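Filamentous hemagglutinin (Bordetella pertussis, PDB 1RWR) is a secreted adhesin whose TPS domain, a parallel beta-helix, probably directs its export through the two-partner secretion pathway. Local coordinates at residues A[167-172]-A[223-228]; A[216-221]-A[240-245]; A[21-26]-A[48-53]; A[29-34]-A[73-78]. All blocks are in the same frame, centred on the assembly; numbering follows the deposited sequence.

Contact 1. Residues A[167-172]-A[223-228]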
loop_
_atom_site.group_PDB
_atom_site.type_symbol
_atom_site.label_atom_id
_atom_site.label_comp_id
_atom_site.label_asym_id
_atom_site.label_seq_id
_atom_site.Cartn_x
_atom_site.Cartn_y
_atom_site.Cartn_z
ATOM N N VAL A 167 -7.270 5.284 7.184
ATOM C CA VAL A 167 -5.869 4.897 7.329
ATOM C C VAL A 167 -5.334 5.441 8.649
ATOM O O VAL A 167 -5.541 6.608 8.964
ATOM C CB VAL A 167 -4.990 5.358 6.156
ATOM C CG1 VAL A 167 -3.539 4.879 6.348
ATOM C CG2 VAL A 167 -5.535 4.887 4.854
ATOM N N LYS A 168 -4.676 4.579 9.414
ATOM C CA LYS A 168 -4.021 4.968 10.674
ATOM C C LYS A 168 -2.518 4.735 10.511
ATOM O O LYS A 168 -2.103 3.644 10.104
ATOM C CB LYS A 168 -4.593 4.161 11.814
ATOM C CG LYS A 168 -6.085 4.515 12.020
ATOM C CD LYS A 168 -6.771 3.726 13.085
ATOM C CE LYS A 168 -8.229 4.265 13.348
ATOM N NZ LYS A 168 -8.687 5.596 12.716
ATOM N N LEU A 169 -1.727 5.769 10.800
ATOM C CA LEU A 169 -0.280 5.732 10.638
ATOM C C LEU A 169 0.373 5.856 12.002
ATOM O O LEU A 169 0.507 6.966 12.530
ATOM C CB LEU A 169 0.184 6.835 9.717
ATOM C CG LEU A 169 -0.452 6.849 8.320
ATOM C CD1 LEU A 169 -0.197 8.152 7.596
ATOM C CD2 LEU A 169 0.017 5.608 7.519
ATOM N N GLN A 170 0.750 4.712 12.554
ATOM C CA GLN A 170 1.347 4.614 13.894
ATOM C C GLN A 170 2.756 4.007 13.870
ATOM O O GLN A 170 3.272 3.511 14.890
ATOM C CB GLN A 170 0.421 3.850 14.823
ATOM C CG GLN A 170 -0.903 4.561 15.010
ATOM C CD GLN A 170 -2.002 3.677 15.580
ATOM O OE1 GLN A 170 -1.758 2.564 16.043
ATOM N NE2 GLN A 170 -3.217 4.194 15.568
ATOM N N GLY A 171 3.391 4.078 12.696
ATOM C CA GLY A 171 4.758 3.641 12.502
ATOM C C GLY A 171 5.280 4.288 11.235
ATOM O O GLY A 171 4.486 4.796 10.435
ATOM N N ALA A 172 6.595 4.293 11.070
ATOM C CA ALA A 172 7.221 5.063 10.000
ATOM C C ALA A 172 7.129 4.355 8.661
ATOM O O ALA A 172 7.155 3.128 8.575
ATOM C CB ALA A 172 8.641 5.355 10.344
ATOM N N GLY A 223 4.224 8.058 13.119
ATOM C CA GLY A 223 3.930 7.847 11.701
ATOM C C GLY A 223 4.723 8.762 10.775
ATOM O O GLY A 223 4.184 9.224 9.771
ATOM N N ALA A 224 5.993 9.001 11.078
ATOM C CA ALA A 224 6.844 9.825 10.220
ATOM C C ALA A 224 7.002 9.162 8.849
ATOM O O ALA A 224 7.003 7.945 8.750
ATOM C CB ALA A 224 8.204 10.028 10.847
ATOM N N MET A 225 7.105 9.977 7.804
ATOM C CA MET A 225 7.250 9.473 6.438
ATOM C C MET A 225 8.398 10.144 5.711
ATOM O O MET A 225 8.619 11.360 5.860
ATOM C CB MET A 225 5.969 9.684 5.659
ATOM C CG MET A 225 4.752 9.104 6.304
ATOM S SD MET A 225 3.253 9.398 5.281
ATOM C CE MET A 225 2.665 10.605 5.901
ATOM N N TYR A 226 9.102 9.342 4.912
ATOM C CA TYR A 226 10.200 9.807 4.071
ATOM C C TYR A 226 10.031 9.161 2.697
ATOM O O TYR A 226 10.128 7.949 2.553
ATOM C CB TYR A 226 11.502 9.479 4.747
ATOM C CG TYR A 226 12.769 9.792 3.968
ATOM C CD1 TYR A 226 13.001 11.070 3.482
ATOM C CD2 TYR A 226 13.745 8.827 3.764
ATOM C CE1 TYR A 226 14.160 11.376 2.762
ATOM C CE2 TYR A 226 14.913 9.127 3.034
ATOM C CZ TYR A 226 15.095 10.421 2.550
ATOM O OH TYR A 226 16.222 10.808 1.856
ATOM N N GLY A 227 9.733 9.978 1.687
ATOM C CA GLY A 227 9.444 9.480 0.360
ATOM C C GLY A 227 9.830 10.481 -0.707
ATOM O O GLY A 227 9.958 11.681 -0.437
ATOM N N LYS A 228 10.073 9.975 -1.913
ATOM C CA LYS A 228 10.544 10.794 -3.031
ATOM C C LYS A 228 9.544 11.898 -3.344
ATOM O O LYS A 228 9.901 13.054 -3.486
ATOM C CB LYS A 228 10.841 9.895 -4.262
ATOM C CG LYS A 228 11.358 10.635 -5.469
ATOM C CD LYS A 228 11.932 9.684 -6.490
ATOM C CE LYS A 228 10.865 8.864 -7.156
ATOM N NZ LYS A 228 11.519 7.835 -7.998
HETATM O O HOH W 1 3.598 6.534 8.366
#
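Where the chain leaves strand 166-169, its backbone folds round against the one entering strand 225-226, and G171 and G223 come closest, 4.4 Å between their CA atoms. The meeting is made without direct N-H to carbonyl bonds. Instead, the CA of G223 points a hydrogen almost straight at G171 O, with 3.3 Å between the heavy atoms, while A172 CA approaches A224 O less directly at 3.1 Å. With no side chain on G223, the carbonyl of L169 can also sit close, its O 3.6 Å from G223 CA. A single water spans the two turns: it donates to G171 O at 2.8 Å and, more weakly, to G223 O.

Deeper in, the side chains of L169 and M225 cross at about a right angle. L169 carries its CG beside the backbone N and opposite the carbonyl carbon (chi1 -57°), and its CD1 branch faces the methyl of M225, as modelled 4.1 Å from L169 CD1 to M225 CE. That distance is doubtful, because the same methyl is placed too close to the amide nitrogen of Q243. I184 and L247 add apolar surface round the thioether. A172 and A224 stay nearer the surface, the CB of A172 lying beside the carbonyl oxygen of A224.

Here, at a corner of the parallel beta-helix, one coil turns out of its strand beside the next, with glycine backbones in contact and leucine and methionine facing inward.

Contact 2. Residues A[216-221]-A[240-245]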
loop_
_atom_site.group_PDB
_atom_site.type_symbol
_atom_site.label_atom_id
_atom_site.label_comp_id
_atom_site.label_asym_id
_atom_site.label_seq_id
_atom_site.Cartn_x
_atom_site.Cartn_y
_atom_site.Cartn_z
ATOM N N ALA A 216 -9.965 10.736 8.396
ATOM C CA ALA A 216 -9.832 9.659 7.431
ATOM C C ALA A 216 -8.403 9.118 7.337
ATOM O O ALA A 216 -8.196 7.925 7.077
ATOM C CB ALA A 216 -10.277 10.156 6.073
ATOM N N ILE A 217 -7.436 10.001 7.543
ATOM C CA ILE A 217 -6.019 9.634 7.699
ATOM C C ILE A 217 -5.649 10.210 9.048
ATOM O O ILE A 217 -5.859 11.416 9.294
ATOM C CB ILE A 217 -5.123 10.236 6.598
ATOM C CG1 ILE A 217 -5.578 9.736 5.223
ATOM C CG2 ILE A 217 -3.655 9.924 6.880
ATOM C CD1 ILE A 217 -4.899 10.343 4.029
ATOM N N ASP A 218 -5.121 9.376 9.915
ATOM C CA ASP A 218 -4.687 9.812 11.224
ATOM C C ASP A 218 -3.331 9.232 11.533
ATOM O O ASP A 218 -3.212 8.054 11.761
ATOM C CB ASP A 218 -5.724 9.378 12.252
ATOM C CG ASP A 218 -5.565 10.063 13.573
ATOM O OD1 ASP A 218 -4.678 10.909 13.732
ATOM O OD2 ASP A 218 -6.310 9.749 14.537
ATOM N N GLY A 219 -2.308 10.084 11.461
ATOM C CA GLY A 219 -0.941 9.710 11.783
ATOM C C GLY A 219 -0.510 10.340 13.099
ATOM O O GLY A 219 -0.716 11.511 13.316
ATOM N N THR A 220 0.078 9.548 13.968
ATOM C CA THR A 220 0.684 10.031 15.215
ATOM C C THR A 220 2.123 10.441 14.989
ATOM O O THR A 220 2.656 10.278 13.920
ATOM C CB THR A 220 0.661 8.918 16.278
ATOM O OG1 THR A 220 1.454 7.815 15.852
ATOM C CG2 THR A 220 -0.720 8.295 16.453
ATOM N N ALA A 221 2.778 10.909 16.046
ATOM C CA ALA A 221 4.187 11.255 15.951
ATOM C C ALA A 221 5.021 10.097 15.435
ATOM O O ALA A 221 6.019 10.335 14.784
ATOM C CB ALA A 221 4.716 11.724 17.309
ATOM N N GLY A 240 -11.141 14.526 8.015
ATOM C CA GLY A 240 -9.871 15.221 8.104
ATOM C C GLY A 240 -8.674 14.388 7.764
ATOM O O GLY A 240 -8.722 13.162 7.794
ATOM N N VAL A 241 -7.586 15.055 7.418
ATOM C CA VAL A 241 -6.276 14.458 7.393
ATOM C C VAL A 241 -5.476 15.031 8.545
ATOM O O VAL A 241 -5.226 16.225 8.576
ATOM C CB VAL A 241 -5.520 14.799 6.097
ATOM C CG1 VAL A 241 -4.090 14.242 6.154
ATOM C CG2 VAL A 241 -6.255 14.263 4.910
ATOM N N ARG A 242 -5.124 14.184 9.487
ATOM C CA ARG A 242 -4.259 14.550 10.594
ATOM C C ARG A 242 -3.000 13.723 10.468
ATOM O O ARG A 242 -3.035 12.496 10.464
ATOM C CB ARG A 242 -4.898 14.295 11.936
ATOM C CG ARG A 242 -3.969 14.719 13.101
ATOM C CD ARG A 242 -4.660 14.813 14.421
ATOM N NE ARG A 242 -5.267 13.550 14.831
ATOM C CZ ARG A 242 -5.998 13.406 15.924
ATOM N NH1 ARG A 242 -6.218 14.447 16.709
ATOM N NH2 ARG A 242 -6.525 12.225 16.226
ATOM N N GLN A 243 -1.877 14.391 10.397
ATOM C CA GLN A 243 -0.603 13.707 10.276
ATOM C C GLN A 243 0.406 14.472 11.090
ATOM O O GLN A 243 0.990 15.455 10.601
ATOM C CB GLN A 243 -0.180 13.613 8.804
ATOM C CG GLN A 243 1.245 13.002 8.500
ATOM C CD GLN A 243 1.668 11.703 9.255
ATOM O OE1 GLN A 243 1.560 11.604 10.470
ATOM N NE2 GLN A 243 2.225 10.744 8.529
ATOM N N LEU A 244 0.582 14.024 12.336
ATOM C CA LEU A 244 1.518 14.646 13.261
ATOM C C LEU A 244 2.937 14.106 13.120
ATOM O O LEU A 244 3.884 14.738 13.623
ATOM C CB LEU A 244 1.047 14.449 14.688
ATOM C CG LEU A 244 -0.386 14.863 15.008
ATOM C CD1 LEU A 244 -0.665 14.654 16.480
ATOM C CD2 LEU A 244 -0.604 16.287 14.605
ATOM N N GLY A 245 3.086 12.951 12.474
ATOM C CA GLY A 245 4.388 12.406 12.081
ATOM C C GLY A 245 5.101 13.313 11.081
ATOM O O GLY A 245 4.462 13.795 10.161
#
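I217 to G219 and V241 to Q243 run side by side as parallel strands, each residue matched with its neighbour one coil further on. The tight part is the backbone ladder: R242 N donates to I217 O at 2.9 Å, and R242 O takes the N-H of G219 at 2.7 Å. Next along, L244 N donates to G219 O at 3.0 Å. At the other end, near the corner at A216 and I217, the grip slackens, for G240 O receives only weak bonds from the two backbone nitrogens there.

The face bearing I217, V241 and Q243 is turned into the beta-helix. I217 CB touches V241 CG1, with V186, A188 and V255 packed about the pair, in the stacked, in-register fashion of aliphatic side chains inside this fold. Q243 bends at chi2 (45°) and lays its OE1 against the bare CA of G219, 3.4 Å away; that same oxygen accepts from G245 N, while Q243 NE2 donates to G223 O, so both ends of a buried amide are used.

The face of D218 and R242 is partly open to solvent, yet held by a salt bridge. Here the two side chains lie alongside one another, and the guanidinium grips the carboxylate side-on: R242 NE to D218 OD1 at 2.9 Å, R242 NH2 to D218 OD2 at 3.0 Å. Both oxygens lie in the guanidinium plane, but the carboxylate is turned 33° against it, so OD1 is met from above its own plane. Looser still, beyond the strand, are the exposed L244 and A221, with the CB of L244 resting 3.7 Å from G219 O.

Contact 3. Residues A[21-26]-A[48-53]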
loop_
_atom_site.group_PDB
_atom_site.type_symbol
_atom_site.label_atom_id
_atom_site.label_comp_id
_atom_site.label_asym_id
_atom_site.label_seq_id
_atom_site.Cartn_x
_atom_site.Cartn_y
_atom_site.Cartn_z
ATOM N N VAL A 21 3.924 -18.977 -2.371
ATOM C CA VAL A 21 2.673 -18.863 -3.081
ATOM C C VAL A 21 2.941 -19.153 -4.539
ATOM O O VAL A 21 3.618 -18.360 -5.217
ATOM C CB VAL A 21 2.058 -17.450 -2.944
ATOM C CG1 VAL A 21 0.764 -17.373 -3.715
ATOM C CG2 VAL A 21 1.836 -17.096 -1.482
ATOM N N ASN A 22 2.453 -20.308 -5.006
ATOM C CA ASN A 22 2.391 -20.594 -6.434
ATOM C C ASN A 22 1.173 -19.871 -7.019
ATOM O O ASN A 22 0.077 -20.407 -7.092
ATOM C CB ASN A 22 2.369 -22.105 -6.705
ATOM C CG ASN A 22 3.732 -22.723 -6.590
ATOM O OD1 ASN A 22 4.738 -22.033 -6.710
ATOM N ND2 ASN A 22 3.785 -24.049 -6.326
ATOM N N ILE A 23 1.421 -18.622 -7.415
ATOM C CA ILE A 23 0.425 -17.743 -7.967
ATOM C C ILE A 23 -0.203 -18.353 -9.229
ATOM O O ILE A 23 0.418 -19.192 -9.892
ATOM C CB ILE A 23 1.034 -16.351 -8.305
ATOM C CG1 ILE A 23 2.205 -16.442 -9.303
ATOM C CG2 ILE A 23 1.538 -15.637 -7.043
ATOM C CD1 ILE A 23 2.598 -15.052 -9.879
ATOM N N ALA A 24 -1.415 -17.905 -9.531
ATOM C CA ALA A 24 -2.138 -18.274 -10.733
ATOM C C ALA A 24 -1.462 -17.763 -11.980
ATOM O O ALA A 24 -0.813 -16.706 -11.991
ATOM C CB ALA A 24 -3.589 -17.754 -10.656
ATOM N N ASP A 25 -1.631 -18.506 -13.068
ATOM C CA ASP A 25 -1.120 -18.038 -14.366
ATOM C C ASP A 25 -1.712 -16.660 -14.658
ATOM O O ASP A 25 -2.920 -16.472 -14.497
ATOM C CB ASP A 25 -1.512 -19.043 -15.449
ATOM C CG ASP A 25 -0.665 -18.962 -16.676
ATOM O OD1 ASP A 25 0.472 -18.437 -16.604
ATOM O OD2 ASP A 25 -1.087 -19.443 -17.773
ATOM N N PRO A 26 -0.906 -15.674 -15.040
ATOM C CA PRO A 26 -1.444 -14.351 -15.345
ATOM C C PRO A 26 -2.293 -14.331 -16.597
ATOM O O PRO A 26 -2.163 -15.196 -17.488
ATOM C CB PRO A 26 -0.201 -13.473 -15.566
ATOM C CG PRO A 26 0.862 -14.405 -15.899
ATOM C CD PRO A 26 0.574 -15.685 -15.106
ATOM N N PHE A 48 6.452 -15.035 -3.255
ATOM C CA PHE A 48 5.566 -15.173 -4.387
ATOM C C PHE A 48 6.346 -15.799 -5.533
ATOM O O PHE A 48 7.362 -15.270 -5.954
ATOM C CB PHE A 48 5.016 -13.820 -4.846
ATOM C CG PHE A 48 4.082 -13.202 -3.878
ATOM C CD1 PHE A 48 2.751 -13.547 -3.869
ATOM C CD2 PHE A 48 4.564 -12.287 -2.945
ATOM C CE1 PHE A 48 1.875 -12.941 -2.940
ATOM C CE2 PHE A 48 3.728 -11.721 -2.039
ATOM C CZ PHE A 48 2.383 -12.038 -2.032
ATOM N N ASN A 49 5.874 -16.929 -6.035
ATOM C CA ASN A 49 6.658 -17.683 -7.023
ATOM C C ASN A 49 6.317 -17.245 -8.427
ATOM O O ASN A 49 5.373 -17.722 -9.014
ATOM C CB ASN A 49 6.481 -19.204 -6.847
ATOM C CG ASN A 49 7.460 -20.021 -7.697
ATOM O OD1 ASN A 49 8.166 -19.479 -8.564
ATOM N ND2 ASN A 49 7.486 -21.336 -7.469
ATOM N N ASN A 50 7.120 -16.328 -8.963
ATOM C CA ASN A 50 6.967 -15.870 -10.346
ATOM C C ASN A 50 8.093 -16.428 -11.228
ATOM O O ASN A 50 8.605 -15.733 -12.142
ATOM C CB ASN A 50 6.982 -14.350 -10.376
ATOM C CG ASN A 50 6.277 -13.743 -11.582
ATOM O OD1 ASN A 50 5.401 -14.343 -12.216
ATOM N ND2 ASN A 50 6.612 -12.475 -11.848
ATOM N N GLY A 51 8.477 -17.671 -10.927
ATOM C CA GLY A 51 9.619 -18.317 -11.544
ATOM C C GLY A 51 9.216 -19.365 -12.566
ATOM O O GLY A 51 8.329 -20.147 -12.329
ATOM N N LEU A 52 9.854 -19.324 -13.728
ATOM C CA LEU A 52 9.746 -20.389 -14.735
ATOM C C LEU A 52 10.836 -21.441 -14.611
ATOM O O LEU A 52 10.766 -22.488 -15.278
ATOM C CB LEU A 52 9.785 -19.767 -16.134
ATOM C CG LEU A 52 8.671 -18.797 -16.494
ATOM C CD1 LEU A 52 8.869 -18.266 -17.914
ATOM C CD2 LEU A 52 7.279 -19.388 -16.369
ATOM N N THR A 53 11.820 -21.176 -13.759
ATOM C CA THR A 53 12.908 -22.094 -13.490
ATOM C C THR A 53 13.096 -22.286 -12.006
ATOM O O THR A 53 12.736 -21.424 -11.195
ATOM C CB THR A 53 14.210 -21.562 -14.089
ATOM O OG1 THR A 53 14.552 -20.304 -13.499
ATOM C CG2 THR A 53 14.023 -21.251 -15.589
#
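The F48 ring takes the CG2 methyl of I23 at its edge, close to the ring plane, with 4.0 Å from that methyl to F48 CD1. V21 comes to the same corner obliquely, its CB 4.1 Å from F48 CD1. The other flat pair is N22 and N49, whose amides point the same way, side by side, with planes 46° apart. N49 ND2 donates to N22 OD1 at 2.9 Å; it arrives in the carbonyl plane of N22, although the bond leaves the plane of the N49 amide by 32°.

Between these pairs the strands are joined by N49 N to V21 O, 2.8 Å and fairly straight. I23 holds CG1 in the crowded position between its backbone N and carbonyl carbon (chi1 58°), which leaves CG2 to the ring and sets CG1 3.4 Å from N49 O; the CD1 tip goes on to N50 OD1. I76 covers both I23 and F48.

N49 OD1 takes the N-H of G51 at 3.0 Å in an Asx turn, and N49 ND2 also serves T64 O. N50 ND2 binds K97 O, and N50 OD1 accepts from A73 N. The chemistry is that of buried amides matched with one another and with backbone groups: N22 and N49 tie the strand ends to each other, and N49 and N50 tie strand 45-50 to the neighbouring loops.

Contact 4. Residues A[29-34]-A[73-78]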
loop_
_atom_site.group_PDB
_atom_site.type_symbol
_atom_site.label_atom_id
_atom_site.label_comp_id
_atom_site.label_asym_id
_atom_site.label_seq_id
_atom_site.Cartn_x
_atom_site.Cartn_y
_atom_site.Cartn_z
ATOM N N GLY A 29 -2.913 -9.457 -19.930
ATOM C CA GLY A 29 -2.338 -8.211 -19.491
ATOM C C GLY A 29 -1.274 -8.331 -18.407
ATOM O O GLY A 29 -0.813 -7.331 -17.937
ATOM N N GLY A 30 -0.887 -9.547 -18.048
ATOM C CA GLY A 30 0.171 -9.820 -17.113
ATOM C C GLY A 30 -0.265 -9.844 -15.675
ATOM O O GLY A 30 0.580 -9.931 -14.776
ATOM N N VAL A 31 -1.558 -9.782 -15.422
ATOM C CA VAL A 31 -2.039 -9.766 -14.024
ATOM C C VAL A 31 -2.328 -11.189 -13.530
ATOM O O VAL A 31 -3.139 -11.913 -14.113
ATOM C CB VAL A 31 -3.336 -8.916 -13.893
ATOM C CG1 VAL A 31 -3.923 -9.001 -12.472
ATOM C CG2 VAL A 31 -3.088 -7.471 -14.314
ATOM N N SER A 32 -1.743 -11.570 -12.404
ATOM C CA SER A 32 -2.045 -12.826 -11.754
ATOM C C SER A 32 -3.014 -12.499 -10.618
ATOM O O SER A 32 -2.640 -11.802 -9.677
ATOM C CB SER A 32 -0.778 -13.455 -11.211
ATOM O OG SER A 32 -1.052 -14.606 -10.413
ATOM N N HIS A 33 -4.253 -12.978 -10.738
ATOM C CA HIS A 33 -5.319 -12.693 -9.785
ATOM C C HIS A 33 -5.480 -13.902 -8.872
ATOM O O HIS A 33 -5.918 -14.975 -9.289
ATOM C CB HIS A 33 -6.611 -12.353 -10.543
ATOM C CG HIS A 33 -7.694 -11.811 -9.678
ATOM N ND1 HIS A 33 -8.815 -11.196 -10.186
ATOM C CD2 HIS A 33 -7.834 -11.808 -8.326
ATOM C CE1 HIS A 33 -9.592 -10.816 -9.187
ATOM N NE2 HIS A 33 -9.019 -11.173 -8.044
ATOM N N ASN A 34 -5.067 -13.737 -7.620
ATOM C CA ASN A 34 -5.056 -14.803 -6.653
ATOM C C ASN A 34 -6.076 -14.512 -5.567
ATOM O O ASN A 34 -5.988 -13.477 -4.902
ATOM C CB ASN A 34 -3.684 -14.892 -6.032
ATOM C CG ASN A 34 -2.630 -15.201 -7.056
ATOM O OD1 ASN A 34 -2.471 -16.378 -7.410
ATOM N ND2 ASN A 34 -2.008 -14.145 -7.665
ATOM N N ALA A 73 4.068 -13.105 -14.411
ATOM C CA ALA A 73 3.246 -11.953 -14.131
ATOM C C ALA A 73 4.015 -10.635 -14.140
ATOM O O ALA A 73 5.134 -10.559 -13.670
ATOM C CB ALA A 73 2.578 -12.148 -12.727
ATOM N N SER A 74 3.353 -9.580 -14.579
ATOM C CA SER A 74 3.802 -8.207 -14.297
ATOM C C SER A 74 3.155 -7.569 -13.051
ATOM O O SER A 74 3.711 -6.637 -12.504
ATOM C CB SER A 74 3.665 -7.317 -15.535
ATOM O OG SER A 74 2.371 -7.382 -16.034
ATOM N N ALA A 75 2.031 -8.110 -12.580
ATOM C CA ALA A 75 1.337 -7.634 -11.378
ATOM C C ALA A 75 0.747 -8.864 -10.706
ATOM O O ALA A 75 0.154 -9.701 -11.357
ATOM C CB ALA A 75 0.227 -6.652 -11.725
ATOM N N ILE A 76 0.932 -8.962 -9.401
ATOM C CA ILE A 76 0.428 -10.061 -8.618
ATOM C C ILE A 76 -0.541 -9.445 -7.603
ATOM O O ILE A 76 -0.155 -8.636 -6.768
ATOM C CB ILE A 76 1.605 -10.779 -7.891
ATOM C CG1 ILE A 76 2.579 -11.451 -8.905
ATOM C CG2 ILE A 76 1.067 -11.858 -6.942
ATOM C CD1 ILE A 76 3.927 -11.837 -8.334
ATOM N N LEU A 77 -1.818 -9.805 -7.748
ATOM C CA LEU A 77 -2.874 -9.411 -6.869
ATOM C C LEU A 77 -3.256 -10.581 -5.972
ATOM O O LEU A 77 -3.533 -11.681 -6.467
ATOM C CB LEU A 77 -4.085 -9.098 -7.726
ATOM C CG LEU A 77 -5.411 -8.806 -7.037
ATOM C CD1 LEU A 77 -5.359 -7.599 -6.089
ATOM C CD2 LEU A 77 -6.435 -8.562 -8.141
ATOM N N ALA A 78 -3.263 -10.338 -4.676
ATOM C CA ALA A 78 -3.762 -11.245 -3.678
ATOM C C ALA A 78 -4.994 -10.575 -3.103
ATOM O O ALA A 78 -4.872 -9.517 -2.490
ATOM C CB ALA A 78 -2.704 -11.454 -2.546
HETATM O O HOH W 2 2.355 -6.744 -18.589
#
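V31 to N34 and A75 to A78 form the first pair of strands in the long parallel sheet of the beta-helix; their axes lie 4.8 Å apart. At the entry G30 O accepts twice, from S74 N at 2.8 Å and from A75 N. The ladder continues with S32 N to A75 O and L77 N to S32 O, both 2.9 Å and nearly straight. L77 O then takes two donors of one residue, N34 N at 2.8 Å and N34 ND2 at 3.1 Å. The N34 CG lies beside its backbone N, opposite the carbonyl carbon (chi1 -61°), which brings ND2 back to that oxygen.

On one face H33 and L77 stand side by side, and the CD2 methyl of L77 lies over the imidazole in a CH-pi contact, 3.7 Å from its centroid. V131 closes on both, and H33 NE2 pairs with E79 OE1. On the other face N34 ND2 also donates to S32 OG. S32 OG binds A24 O, and N34 OD1 accepts from T9 OG1 and A24 N. Two buried polar side chains thus have each polar atom matched, and the N34 amide is held from both ends, which should fix its rotation.

The four contacts form two groups on opposite sides of the chain's centre. Contacts 3 and 4 come first along the chain, their segments alternating, with centres 10 Å apart; they touch where A24 meets S32 and N34. Contacts 1 and 2, also interleaved, lie 9 Å apart and share the curled parallel sheet in which strands 166-169, 215-219 and 240-243 are successive neighbours. Between the groups the centres stand 27 to 37 Å apart, without touching. Contact 4 belongs to the ten-strand parallel sheet that runs along the helix. Contacts 1, 2 and 4 join successive coils of the beta-helix, while contact 3 lies in the mixed sheet toward its N-terminal end.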